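Local coordinates for R.Ecl18kI (Enterobacter cloacae, PDB 2GB7), which recognises the double-stranded sequence 5'-CCNGG-3' and, as a type II restriction endonuclease, cleaves the DNA ahead of the first C, with central nucleotides flipped out of the duplex, at residues F[74-79]-F[106-111]; F[83-88]-F[94-99]; F[26-31]-F[54-59]. The protein carries 1 engineered substitution. All blocks are in the same frame, centred on the assembly; numbering follows the deposited sequence.

Contact 1. Residues F[74-79]-F[106-111]; sequences RMLSYL and YDLALS. With nucleotides of chain A.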
loop_
_atom_site.group_PDB
_atom_site.type_symbol
_atom_site.label_atom_id
_atom_site.label_comp_id
_atom_site.label_asym_id
_atom_site.label_seq_id
_atom_site.Cartn_x
_atom_site.Cartn_y
_atom_site.Cartn_z
ATOM N N ARG F 74 2.023 17.174 -22.243
ATOM C CA ARG F 74 3.323 17.763 -22.535
ATOM C C ARG F 74 4.428 16.725 -22.512
ATOM O O ARG F 74 5.277 16.706 -23.411
ATOM C CB ARG F 74 3.645 18.913 -21.595
ATOM C CG ARG F 74 4.793 19.795 -22.041
ATOM C CD ARG F 74 4.757 21.157 -21.361
ATOM N NE ARG F 74 3.494 21.857 -21.609
ATOM C CZ ARG F 74 2.463 21.928 -20.761
ATOM N NH1 ARG F 74 2.500 21.363 -19.541
ATOM N NH2 ARG F 74 1.379 22.594 -21.138
ATOM N N MET F 75 4.400 15.857 -21.508
ATOM C CA MET F 75 5.376 14.780 -21.429
ATOM C C MET F 75 5.286 13.890 -22.647
ATOM O O MET F 75 6.299 13.572 -23.255
ATOM C CB MET F 75 5.223 13.975 -20.130
ATOM C CG MET F 75 5.572 14.789 -18.906
ATOM S SD MET F 75 7.174 15.612 -18.991
ATOM C CE MET F 75 8.277 14.229 -19.130
ATOM N N LEU F 76 4.071 13.511 -23.022
ATOM C CA LEU F 76 3.885 12.636 -24.173
ATOM C C LEU F 76 4.397 13.267 -25.462
ATOM O O LEU F 76 4.809 12.569 -26.388
ATOM C CB LEU F 76 2.410 12.266 -24.333
ATOM C CG LEU F 76 1.839 11.264 -23.329
ATOM C CD1 LEU F 76 0.320 11.101 -23.500
ATOM C CD2 LEU F 76 2.543 9.914 -23.446
ATOM N N SER F 77 4.389 14.587 -25.538
ATOM C CA SER F 77 4.754 15.200 -26.821
ATOM C C SER F 77 6.282 15.134 -27.093
ATOM O O SER F 77 6.738 15.247 -28.244
ATOM C CB SER F 77 4.130 16.589 -26.921
ATOM O OG SER F 77 2.733 16.485 -26.649
ATOM N N TYR F 78 7.054 14.862 -26.038
ATOM C CA TYR F 78 8.495 14.589 -26.147
ATOM C C TYR F 78 8.853 13.283 -26.865
ATOM O O TYR F 78 10.028 13.037 -27.168
ATOM C CB TYR F 78 9.120 14.525 -24.765
ATOM C CG TYR F 78 9.503 15.847 -24.162
ATOM C CD1 TYR F 78 8.656 16.480 -23.258
ATOM C CD2 TYR F 78 10.731 16.450 -24.459
ATOM C CE1 TYR F 78 9.003 17.682 -22.666
ATOM C CE2 TYR F 78 11.093 17.660 -23.873
ATOM C CZ TYR F 78 10.215 18.268 -22.968
ATOM O OH TYR F 78 10.532 19.461 -22.370
ATOM N N LEU F 79 7.867 12.426 -27.102
ATOM C CA LEU F 79 8.136 11.183 -27.809
ATOM C C LEU F 79 7.602 11.183 -29.248
ATOM O O LEU F 79 7.833 10.231 -29.999
ATOM C CB LEU F 79 7.460 9.997 -27.131
ATOM C CG LEU F 79 7.661 9.798 -25.629
ATOM C CD1 LEU F 79 6.719 8.671 -25.166
ATOM C CD2 LEU F 79 9.113 9.507 -25.280
ATOM N N TYR F 106 3.373 3.888 -20.311
ATOM C CA TYR F 106 3.127 3.231 -19.027
ATOM C C TYR F 106 3.952 3.875 -17.911
ATOM O O TYR F 106 3.416 4.138 -16.838
ATOM C CB TYR F 106 3.387 1.719 -19.112
ATOM C CG TYR F 106 3.285 1.059 -17.745
ATOM C CD1 TYR F 106 2.060 0.754 -17.176
ATOM C CD2 TYR F 106 4.440 0.750 -17.029
ATOM C CE1 TYR F 106 1.977 0.165 -15.896
ATOM C CE2 TYR F 106 4.369 0.162 -15.764
ATOM C CZ TYR F 106 3.137 -0.132 -15.210
ATOM O OH TYR F 106 3.064 -0.726 -13.964
ATOM N N ASP F 107 5.241 4.118 -18.139
ATOM C CA ASP F 107 6.099 4.738 -17.123
ATOM C C ASP F 107 5.630 6.125 -16.688
ATOM O O ASP F 107 5.698 6.488 -15.497
ATOM C CB ASP F 107 7.527 4.832 -17.625
ATOM C CG ASP F 107 8.218 3.487 -17.642
ATOM O OD1 ASP F 107 7.650 2.505 -17.099
ATOM O OD2 ASP F 107 9.335 3.433 -18.200
ATOM N N LEU F 108 5.176 6.910 -17.659
ATOM C CA LEU F 108 4.563 8.201 -17.324
ATOM C C LEU F 108 3.325 8.049 -16.449
ATOM O O LEU F 108 3.197 8.732 -15.432
ATOM C CB LEU F 108 4.191 8.961 -18.597
ATOM C CG LEU F 108 3.434 10.285 -18.455
ATOM C CD1 LEU F 108 4.226 11.301 -17.660
ATOM C CD2 LEU F 108 3.107 10.866 -19.830
ATOM N N ALA F 109 2.389 7.195 -16.858
ATOM C CA ALA F 109 1.172 7.015 -16.065
ATOM C C ALA F 109 1.504 6.461 -14.691
ATOM O O ALA F 109 0.927 6.891 -13.692
ATOM C CB ALA F 109 0.207 6.097 -16.773
ATOM N N LEU F 110 2.439 5.517 -14.651
ATOM C CA LEU F 110 2.882 4.961 -13.377
ATOM C C LEU F 110 3.408 6.056 -12.445
ATOM O O LEU F 110 3.005 6.121 -11.278
ATOM C CB LEU F 110 3.954 3.879 -13.560
ATOM C CG LEU F 110 4.547 3.224 -12.297
ATOM C CD1 LEU F 110 3.475 2.551 -11.434
ATOM C CD2 LEU F 110 5.623 2.212 -12.746
ATOM N N SER F 111 4.292 6.903 -12.973
ATOM C CA SER F 111 4.866 8.014 -12.213
ATOM C C SER F 111 3.748 8.920 -11.683
ATOM O O SER F 111 3.778 9.319 -10.506
ATOM C CB SER F 111 5.821 8.805 -13.114
ATOM O OG SER F 111 6.498 9.810 -12.384
ATOM P P DG A 6 5.231 -1.874 -11.370
ATOM O OP1 DG A 6 3.786 -2.130 -11.132
ATOM O OP2 DG A 6 5.677 -1.407 -12.708
ATOM O "O5'" DG A 6 5.757 -0.816 -10.311
ATOM C "C5'" DG A 6 5.266 -0.800 -8.976
ATOM C "C4'" DG A 6 5.919 0.333 -8.225
ATOM O "O4'" DG A 6 5.342 0.484 -6.907
ATOM C "C3'" DG A 6 7.423 0.162 -8.011
ATOM O "O3'" DG A 6 8.029 1.448 -8.135
ATOM C "C2'" DG A 6 7.507 -0.298 -6.567
ATOM C "C1'" DG A 6 6.391 0.525 -5.963
ATOM N N9 DG A 6 5.852 0.096 -4.680
ATOM C C8 DG A 6 6.199 -0.998 -3.923
ATOM N N7 DG A 6 5.531 -1.070 -2.801
ATOM C C5 DG A 6 4.696 0.040 -2.830
ATOM C C6 DG A 6 3.744 0.509 -1.884
ATOM O O6 DG A 6 3.446 0.028 -0.787
ATOM N N1 DG A 6 3.111 1.668 -2.326
ATOM C C2 DG A 6 3.363 2.300 -3.516
ATOM N N2 DG A 6 2.634 3.397 -3.773
ATOM N N3 DG A 6 4.257 1.885 -4.394
ATOM C C4 DG A 6 4.877 0.758 -3.989
ATOM P P DG A 8 9.052 8.620 -9.842
ATOM O OP1 DG A 8 8.806 9.451 -11.054
ATOM O OP2 DG A 8 10.439 8.413 -9.368
ATOM O "O5'" DG A 8 8.181 9.262 -8.676
ATOM C "C5'" DG A 8 6.768 9.344 -8.821
ATOM C "C4'" DG A 8 6.147 9.986 -7.605
ATOM O "O4'" DG A 8 6.209 9.083 -6.478
ATOM C "C3'" DG A 8 6.809 11.282 -7.151
ATOM O "O3'" DG A 8 5.786 12.186 -6.744
ATOM C "C2'" DG A 8 7.661 10.846 -5.971
ATOM C "C1'" DG A 8 6.828 9.724 -5.378
ATOM N N9 DG A 8 7.573 8.706 -4.643
ATOM C C8 DG A 8 8.585 7.914 -5.124
ATOM N N7 DG A 8 9.029 7.060 -4.242
ATOM C C5 DG A 8 8.270 7.308 -3.108
ATOM C C6 DG A 8 8.294 6.688 -1.833
ATOM O O6 DG A 8 9.013 5.758 -1.444
ATOM N N1 DG A 8 7.361 7.252 -0.971
ATOM C C2 DG A 8 6.513 8.284 -1.292
ATOM N N2 DG A 8 5.692 8.700 -0.318
ATOM N N3 DG A 8 6.475 8.866 -2.481
ATOM C C4 DG A 8 7.374 8.332 -3.334
#
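Leu-108 meets Met-75 and Leu-76 with the forked end of its side chain, and this buried apolar junction is the whole of the direct contact between segments 74-79 and 106-111. With CG anti to the backbone N (chi1 175°), the fork is extended across the interface. Its CD1 methyl lies against the start of the methionine chain, 3.8 Å from Met-75 CB, while CD2 of Leu-108 reaches Leu-76 CG at 3.7 Å. The methionine touches through CB and CG and then bends at both later torsions, which carries its thioether away. The modest burial and the 7.8 Å separation of Met-75 CA and Leu-108 CA describe a junction made by one inserted residue.

Polar bonds serve another face of the same helical segment, which grips the DNA backbone. Tyr-106 OH donates to DG6 OP2 of chain A at 3.0 Å, the phosphate oxygen lying at the ring edge and in its plane. Five residues on, Ser-111 OG donates to DG8 OP1 of chain A at 2.7 Å and is also hydrogen-bonded to Arg-17, probably orienting the hydroxyl. The CD2 methyl of Leu-110 comes within 3.6 Å of DG6 OP2, a van der Waals contact beside the tyrosine's bond.

Around this junction, helix 6-20 packs on Met-75 through Leu-12 and Ile-13, Ile-105 flanks Leu-76, and helix 102-134 meets the second subunit where Ala-109 packs against Ala-109 of that chain.

Contact 2. Residues F[83-88]-F[94-99]; sequences ERIKDM and IRDFTM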
loop_
_atom_site.group_PDB
_atom_site.type_symbol
_atom_site.label_atom_id
_atom_site.label_comp_id
_atom_site.label_asym_id
_atom_site.label_seq_id
_atom_site.Cartn_x
_atom_site.Cartn_y
_atom_site.Cartn_z
ATOM N N GLU F 83 10.018 12.814 -38.052
ATOM C CA GLU F 83 10.726 12.185 -39.182
ATOM C C GLU F 83 10.205 10.772 -39.401
ATOM O O GLU F 83 10.121 10.290 -40.532
ATOM C CB GLU F 83 12.241 12.153 -38.941
ATOM C CG GLU F 83 12.964 13.468 -39.216
ATOM N N ARG F 84 9.850 10.124 -38.293
ATOM C CA ARG F 84 9.282 8.790 -38.295
ATOM C C ARG F 84 7.904 8.727 -38.963
ATOM O O ARG F 84 7.652 7.866 -39.810
ATOM C CB ARG F 84 9.181 8.289 -36.853
ATOM C CG ARG F 84 9.165 6.798 -36.733
ATOM C CD ARG F 84 8.979 6.354 -35.296
ATOM N NE ARG F 84 8.169 5.141 -35.254
ATOM C CZ ARG F 84 8.607 3.927 -35.573
ATOM N NH1 ARG F 84 9.868 3.730 -35.958
ATOM N NH2 ARG F 84 7.776 2.899 -35.512
ATOM N N ILE F 85 7.033 9.664 -38.608
ATOM C CA ILE F 85 5.612 9.567 -38.925
ATOM C C ILE F 85 5.198 10.323 -40.182
ATOM O O ILE F 85 4.030 10.290 -40.578
ATOM C CB ILE F 85 4.781 10.050 -37.730
ATOM C CG1 ILE F 85 4.872 9.021 -36.610
ATOM C CG2 ILE F 85 3.335 10.250 -38.122
ATOM C CD1 ILE F 85 4.850 9.623 -35.221
ATOM N N LYS F 86 6.167 10.986 -40.808
ATOM C CA LYS F 86 5.954 11.813 -42.004
ATOM C C LYS F 86 4.901 11.346 -43.020
ATOM O O LYS F 86 4.044 12.130 -43.439
ATOM C CB LYS F 86 7.286 12.046 -42.732
ATOM C CG LYS F 86 8.160 13.086 -42.057
ATOM C CD LYS F 86 8.990 13.867 -43.065
ATOM C CE LYS F 86 9.266 15.283 -42.555
ATOM N NZ LYS F 86 9.949 15.325 -41.224
ATOM N N ASP F 87 4.975 10.083 -43.419
ATOM C CA ASP F 87 4.236 9.599 -44.594
ATOM C C ASP F 87 3.187 8.550 -44.248
ATOM O O ASP F 87 2.719 7.804 -45.115
ATOM C CB ASP F 87 5.206 9.037 -45.632
ATOM C CG ASP F 87 6.222 10.058 -46.090
ATOM O OD1 ASP F 87 5.861 11.249 -46.251
ATOM O OD2 ASP F 87 7.390 9.658 -46.278
ATOM N N MET F 88 2.818 8.498 -42.975
ATOM C CA MET F 88 1.756 7.613 -42.551
ATOM C C MET F 88 0.444 8.375 -42.592
ATOM O O MET F 88 0.424 9.615 -42.470
ATOM C CB MET F 88 1.997 7.137 -41.116
ATOM C CG MET F 88 3.397 6.593 -40.834
ATOM S SD MET F 88 3.604 6.107 -39.102
ATOM C CE MET F 88 2.830 4.500 -39.119
ATOM N N ILE F 94 -1.147 7.294 -35.231
ATOM C CA ILE F 94 -1.597 6.980 -33.878
ATOM C C ILE F 94 -1.329 5.516 -33.550
ATOM O O ILE F 94 -0.761 5.205 -32.496
ATOM C CB ILE F 94 -3.093 7.314 -33.678
ATOM C CG1 ILE F 94 -3.306 8.826 -33.771
ATOM C CG2 ILE F 94 -3.595 6.764 -32.327
ATOM C CD1 ILE F 94 -4.677 9.228 -34.262
ATOM N N ARG F 95 -1.709 4.619 -34.459
ATOM C CA ARG F 95 -1.494 3.193 -34.251
ATOM C C ARG F 95 -0.043 2.914 -33.881
ATOM O O ARG F 95 0.236 2.179 -32.937
ATOM C CB ARG F 95 -1.903 2.395 -35.497
ATOM C CG ARG F 95 -3.108 1.479 -35.286
ATOM C CD ARG F 95 -2.813 0.422 -34.244
ATOM N NE ARG F 95 -3.214 -0.913 -34.679
ATOM C CZ ARG F 95 -3.606 -1.886 -33.858
ATOM N NH1 ARG F 95 -3.939 -3.069 -34.368
ATOM N NH2 ARG F 95 -3.688 -1.676 -32.544
ATOM N N ASP F 96 0.866 3.535 -34.627
ATOM C CA ASP F 96 2.302 3.430 -34.413
ATOM C C ASP F 96 2.681 3.985 -33.048
ATOM O O ASP F 96 3.418 3.361 -32.293
ATOM C CB ASP F 96 3.038 4.206 -35.504
ATOM C CG ASP F 96 4.546 4.071 -35.403
ATOM O OD1 ASP F 96 5.061 2.960 -35.656
ATOM O OD2 ASP F 96 5.211 5.083 -35.085
ATOM N N PHE F 97 2.172 5.165 -32.736
ATOM C CA PHE F 97 2.388 5.742 -31.417
ATOM C C PHE F 97 2.000 4.748 -30.332
ATOM O O PHE F 97 2.760 4.540 -29.376
ATOM C CB PHE F 97 1.586 7.025 -31.282
ATOM C CG PHE F 97 1.934 7.827 -30.077
ATOM C CD1 PHE F 97 3.087 8.606 -30.058
ATOM C CD2 PHE F 97 1.096 7.829 -28.968
ATOM C CE1 PHE F 97 3.403 9.375 -28.933
ATOM C CE2 PHE F 97 1.411 8.577 -27.836
ATOM C CZ PHE F 97 2.565 9.363 -27.825
ATOM N N THR F 98 0.818 4.142 -30.458
ATOM C CA THR F 98 0.342 3.187 -29.448
ATOM C C THR F 98 1.204 1.923 -29.390
ATOM O O THR F 98 1.162 1.185 -28.392
ATOM C CB THR F 98 -1.142 2.781 -29.656
ATOM O OG1 THR F 98 -1.298 2.154 -30.940
ATOM C CG2 THR F 98 -2.075 3.995 -29.571
ATOM N N MET F 99 1.979 1.684 -30.448
ATOM C CA MET F 99 2.827 0.485 -30.539
ATOM C C MET F 99 4.301 0.697 -30.173
ATOM O O MET F 99 4.926 -0.205 -29.610
ATOM C CB MET F 99 2.726 -0.155 -31.930
ATOM C CG MET F 99 1.310 -0.559 -32.344
ATOM S SD MET F 99 1.297 -1.805 -33.640
ATOM C CE MET F 99 2.251 -3.065 -32.751
#
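Asp-96 faces Arg-84 and Met-88 across a tight connection between two helices: helix 82-85 ends in a type I beta turn from Ile-85 to Met-88, and helix 90-100 follows almost at once. The turn is closed by the backbone bond from Met-88 N to Ile-85 O, and it places the methionine beside the aspartate.

Followed outward, the Asp-96 side chain changes character with each atom. Its CB is an apolar surface, approached at 3.6 Å by Met-88 CE, the methionine chain passing at about a right angle. CG stands anti to the backbone N (chi1 -176°), which presents the carboxylate to the arginine. There the guanidinium binds side-on, with NE and NH2 each taking one oxygen. Arg-84 NE donates to Asp-96 OD2 at 3.0 Å, and both carboxylate oxygens use their syn lone pairs. The two flat groups lie only 21° apart, so this bidentate salt bridge is nearly coplanar and fixes the rotation of both ends. Ile-85 CG1 lies 4.2 Å from Asp-96 OD2, setting an apolar neighbour beside the charged pair.

The corner also belongs to the dimer: Ile-85 packs on Pro-90 of the second subunit, and Thr-98 O accepts a hydrogen bond from Thr-73 of that chain.

At the tip, Arg-84 NH2 closes to 2.7 Å from Asp-96 OD1, an oxygen that sits somewhat out of the guanidinium plane.

Contact 3. Residues F[26-31]-F[54-59]; sequences ALVYKT and IAMRKN. With nucleotides of chain B.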
loop_
_atom_site.group_PDB
_atom_site.type_symbol
_atom_site.label_atom_id
_atom_site.label_comp_id
_atom_site.label_asym_id
_atom_site.label_seq_id
_atom_site.Cartn_x
_atom_site.Cartn_y
_atom_site.Cartn_z
ATOM N N ALA F 26 2.220 23.215 -0.049
ATOM C CA ALA F 26 2.048 24.506 -0.723
ATOM C C ALA F 26 0.676 24.610 -1.402
ATOM O O ALA F 26 0.049 25.685 -1.388
ATOM C CB ALA F 26 3.159 24.721 -1.753
ATOM N N LEU F 27 0.223 23.516 -2.029
ATOM C CA LEU F 27 -1.078 23.550 -2.728
ATOM C C LEU F 27 -2.197 23.676 -1.718
ATOM O O LEU F 27 -3.129 24.455 -1.894
ATOM C CB LEU F 27 -1.290 22.301 -3.605
ATOM C CG LEU F 27 -2.680 22.111 -4.241
ATOM C CD1 LEU F 27 -3.025 23.289 -5.136
ATOM C CD2 LEU F 27 -2.795 20.792 -5.049
ATOM N N VAL F 28 -2.079 22.918 -0.634
ATOM C CA VAL F 28 -3.081 22.987 0.422
ATOM C C VAL F 28 -3.089 24.390 1.018
ATOM O O VAL F 28 -4.149 24.961 1.244
ATOM C CB VAL F 28 -2.833 21.912 1.528
ATOM C CG1 VAL F 28 -3.704 22.206 2.753
ATOM C CG2 VAL F 28 -3.113 20.495 1.026
ATOM N N TYR F 29 -1.911 24.940 1.279
ATOM C CA TYR F 29 -1.832 26.288 1.869
ATOM C C TYR F 29 -2.410 27.343 0.919
ATOM O O TYR F 29 -3.175 28.208 1.348
ATOM C CB TYR F 29 -0.393 26.626 2.257
ATOM C CG TYR F 29 -0.254 27.963 2.963
ATOM C CD1 TYR F 29 -0.319 28.042 4.344
ATOM C CD2 TYR F 29 -0.059 29.138 2.248
ATOM C CE1 TYR F 29 -0.205 29.280 4.994
ATOM C CE2 TYR F 29 0.073 30.372 2.875
ATOM C CZ TYR F 29 0.005 30.441 4.248
ATOM O OH TYR F 29 0.124 31.670 4.863
ATOM N N LYS F 30 -2.087 27.252 -0.371
ATOM C CA LYS F 30 -2.678 28.157 -1.367
ATOM C C LYS F 30 -4.212 28.095 -1.349
ATOM O O LYS F 30 -4.905 29.147 -1.364
ATOM C CB LYS F 30 -2.136 27.809 -2.764
ATOM C CG LYS F 30 -2.580 28.800 -3.829
ATOM C CD LYS F 30 -2.064 28.328 -5.195
ATOM C CE LYS F 30 -2.548 29.205 -6.324
ATOM N NZ LYS F 30 -1.999 28.683 -7.622
ATOM N N THR F 31 -4.726 26.867 -1.289
ATOM C CA THR F 31 -6.157 26.594 -1.342
ATOM C C THR F 31 -6.816 27.100 -0.063
ATOM O O THR F 31 -7.847 27.759 -0.112
ATOM C CB THR F 31 -6.402 25.095 -1.578
ATOM O OG1 THR F 31 -5.813 24.743 -2.833
ATOM C CG2 THR F 31 -7.886 24.784 -1.642
ATOM N N ILE F 54 -13.830 18.493 3.256
ATOM C CA ILE F 54 -14.362 18.166 1.925
ATOM C C ILE F 54 -14.137 19.310 0.931
ATOM O O ILE F 54 -13.748 19.054 -0.217
ATOM C CB ILE F 54 -15.877 17.786 1.990
ATOM C CG1 ILE F 54 -16.085 16.521 2.836
ATOM C CG2 ILE F 54 -16.507 17.588 0.567
ATOM C CD1 ILE F 54 -15.478 15.263 2.222
ATOM N N ALA F 55 -14.362 20.549 1.374
ATOM C CA ALA F 55 -14.154 21.720 0.507
ATOM C C ALA F 55 -12.680 21.830 0.145
ATOM O O ALA F 55 -12.348 22.072 -1.011
ATOM C CB ALA F 55 -14.654 23.005 1.182
ATOM N N MET F 56 -11.791 21.597 1.112
ATOM C CA MET F 56 -10.356 21.621 0.807
ATOM C C MET F 56 -9.969 20.580 -0.244
ATOM O O MET F 56 -9.250 20.885 -1.229
ATOM C CB MET F 56 -9.526 21.480 2.088
ATOM C CG MET F 56 -9.564 22.720 3.000
ATOM S SD MET F 56 -8.687 24.149 2.328
ATOM C CE MET F 56 -7.003 23.507 2.169
ATOM N N ARG F 57 -10.427 19.348 -0.031
ATOM C CA ARG F 57 -10.154 18.230 -0.939
ATOM C C ARG F 57 -10.630 18.551 -2.345
ATOM O O ARG F 57 -9.866 18.445 -3.295
ATOM C CB ARG F 57 -10.851 16.978 -0.443
ATOM C CG ARG F 57 -10.169 16.321 0.761
ATOM C CD ARG F 57 -9.217 15.271 0.249
ATOM N NE ARG F 57 -9.926 14.182 -0.436
ATOM C CZ ARG F 57 -9.363 13.058 -0.876
ATOM N NH1 ARG F 57 -8.057 12.853 -0.766
ATOM N NH2 ARG F 57 -10.119 12.136 -1.442
ATOM N N LYS F 58 -11.882 18.988 -2.469
ATOM C CA LYS F 58 -12.460 19.319 -3.787
ATOM C C LYS F 58 -11.684 20.393 -4.514
ATOM O O LYS F 58 -11.424 20.282 -5.720
ATOM C CB LYS F 58 -13.899 19.813 -3.609
ATOM C CG LYS F 58 -14.920 18.694 -3.457
ATOM C CD LYS F 58 -16.282 19.230 -3.056
ATOM C CE LYS F 58 -16.710 20.387 -3.951
ATOM N NZ LYS F 58 -17.670 21.248 -3.200
ATOM N N ASN F 59 -11.369 21.468 -3.799
ATOM C CA ASN F 59 -10.640 22.571 -4.396
ATOM C C ASN F 59 -9.181 22.263 -4.723
ATOM O O ASN F 59 -8.689 22.639 -5.804
ATOM C CB ASN F 59 -10.846 23.849 -3.602
ATOM C CG ASN F 59 -12.238 24.406 -3.804
ATOM O OD1 ASN F 59 -12.490 25.108 -4.789
ATOM N ND2 ASN F 59 -13.175 24.057 -2.912
ATOM P P DT B 5 -5.978 6.714 -2.454
ATOM O OP1 DT B 5 -6.766 6.751 -1.199
ATOM O OP2 DT B 5 -6.586 6.146 -3.683
ATOM O "O5'" DT B 5 -5.482 8.197 -2.766
ATOM C "C5'" DT B 5 -4.772 8.510 -3.968
ATOM C "C4'" DT B 5 -5.744 8.670 -5.114
ATOM O "O4'" DT B 5 -6.780 9.627 -4.778
ATOM C "C3'" DT B 5 -5.150 9.134 -6.449
ATOM O "O3'" DT B 5 -5.714 8.340 -7.498
ATOM C "C2'" DT B 5 -5.665 10.561 -6.581
ATOM C "C1'" DT B 5 -7.021 10.432 -5.916
ATOM N N1 DT B 5 -7.689 11.672 -5.473
ATOM C C2 DT B 5 -9.032 11.797 -5.757
ATOM O O2 DT B 5 -9.661 10.954 -6.376
ATOM N N3 DT B 5 -9.609 12.951 -5.296
ATOM C C4 DT B 5 -8.990 13.973 -4.602
ATOM O O4 DT B 5 -9.643 14.948 -4.239
ATOM C C5 DT B 5 -7.576 13.785 -4.357
ATOM C C7 DT B 5 -6.816 14.847 -3.629
ATOM C C6 DT B 5 -7.005 12.656 -4.798
#
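Leu-27 O is gripped twice by Thr-31, the residue that carries helix 24-34 onto Met-56 and Asn-59. Thr-31 N supplies the ordinary helical bond and Thr-31 OG1 donates to Leu-27 O at 2.9 Å, the two coming from opposite faces of the carbonyl plane. With the hydroxyl turned back to its own helix, CG2 stands anti to the backbone N and reaches Asn-59 CB at 3.7 Å. The facing helix repeats the device: Asn-59 ND2 donates to Ala-55 O at 2.9 Å, nearly straight at 164°. The hydroxyl and the amide nitrogen thus both bond back to their own helices, and the carbons CG2 of Thr-31 and CB of Asn-59 meet between them.

Met-56, bent at chi2 and chi3, sends its methyl to Val-28, where CE lies 3.6 Å from Val-28 CG1; its SD slides past Thr-31 CG2. The segment axes approach to 10.0 Å at 115°.

The CB of Arg-57 is directed away from this interface, and its guanidinium lays one face over the DT5 base of chain B, whose C4 sits 3.8 Å above its plane, consistent with a flipped nucleotide.

Farther round, Val-28 rests on Ser-126 and Leu-130 of helix 102-134, and Tyr-29 packs edge-to-face on Phe-289 and touches helix 290-302.

How the contacts relate
The three contacts show how one long helix can join separate tasks. Helix 49-77 carries contact 3 near its start and contact 1 at its end, their centres 26 Å apart. Contact 3 closes first along the chain; contact 1 then opens, with contact 2 nested inside the loop it closes, as helices 82-85 and 90-100 lie between helices 49-77 and 102-134. Contacts 1 and 2 have centres 17 Å apart and touch through Leu-76 and Phe-97. Both meet the second subunit, whereas contact 3, 41 Å from contact 2 between centres, does not. DNA is met at contacts 1 and 3, so the helical framework links dimer interface to DNA.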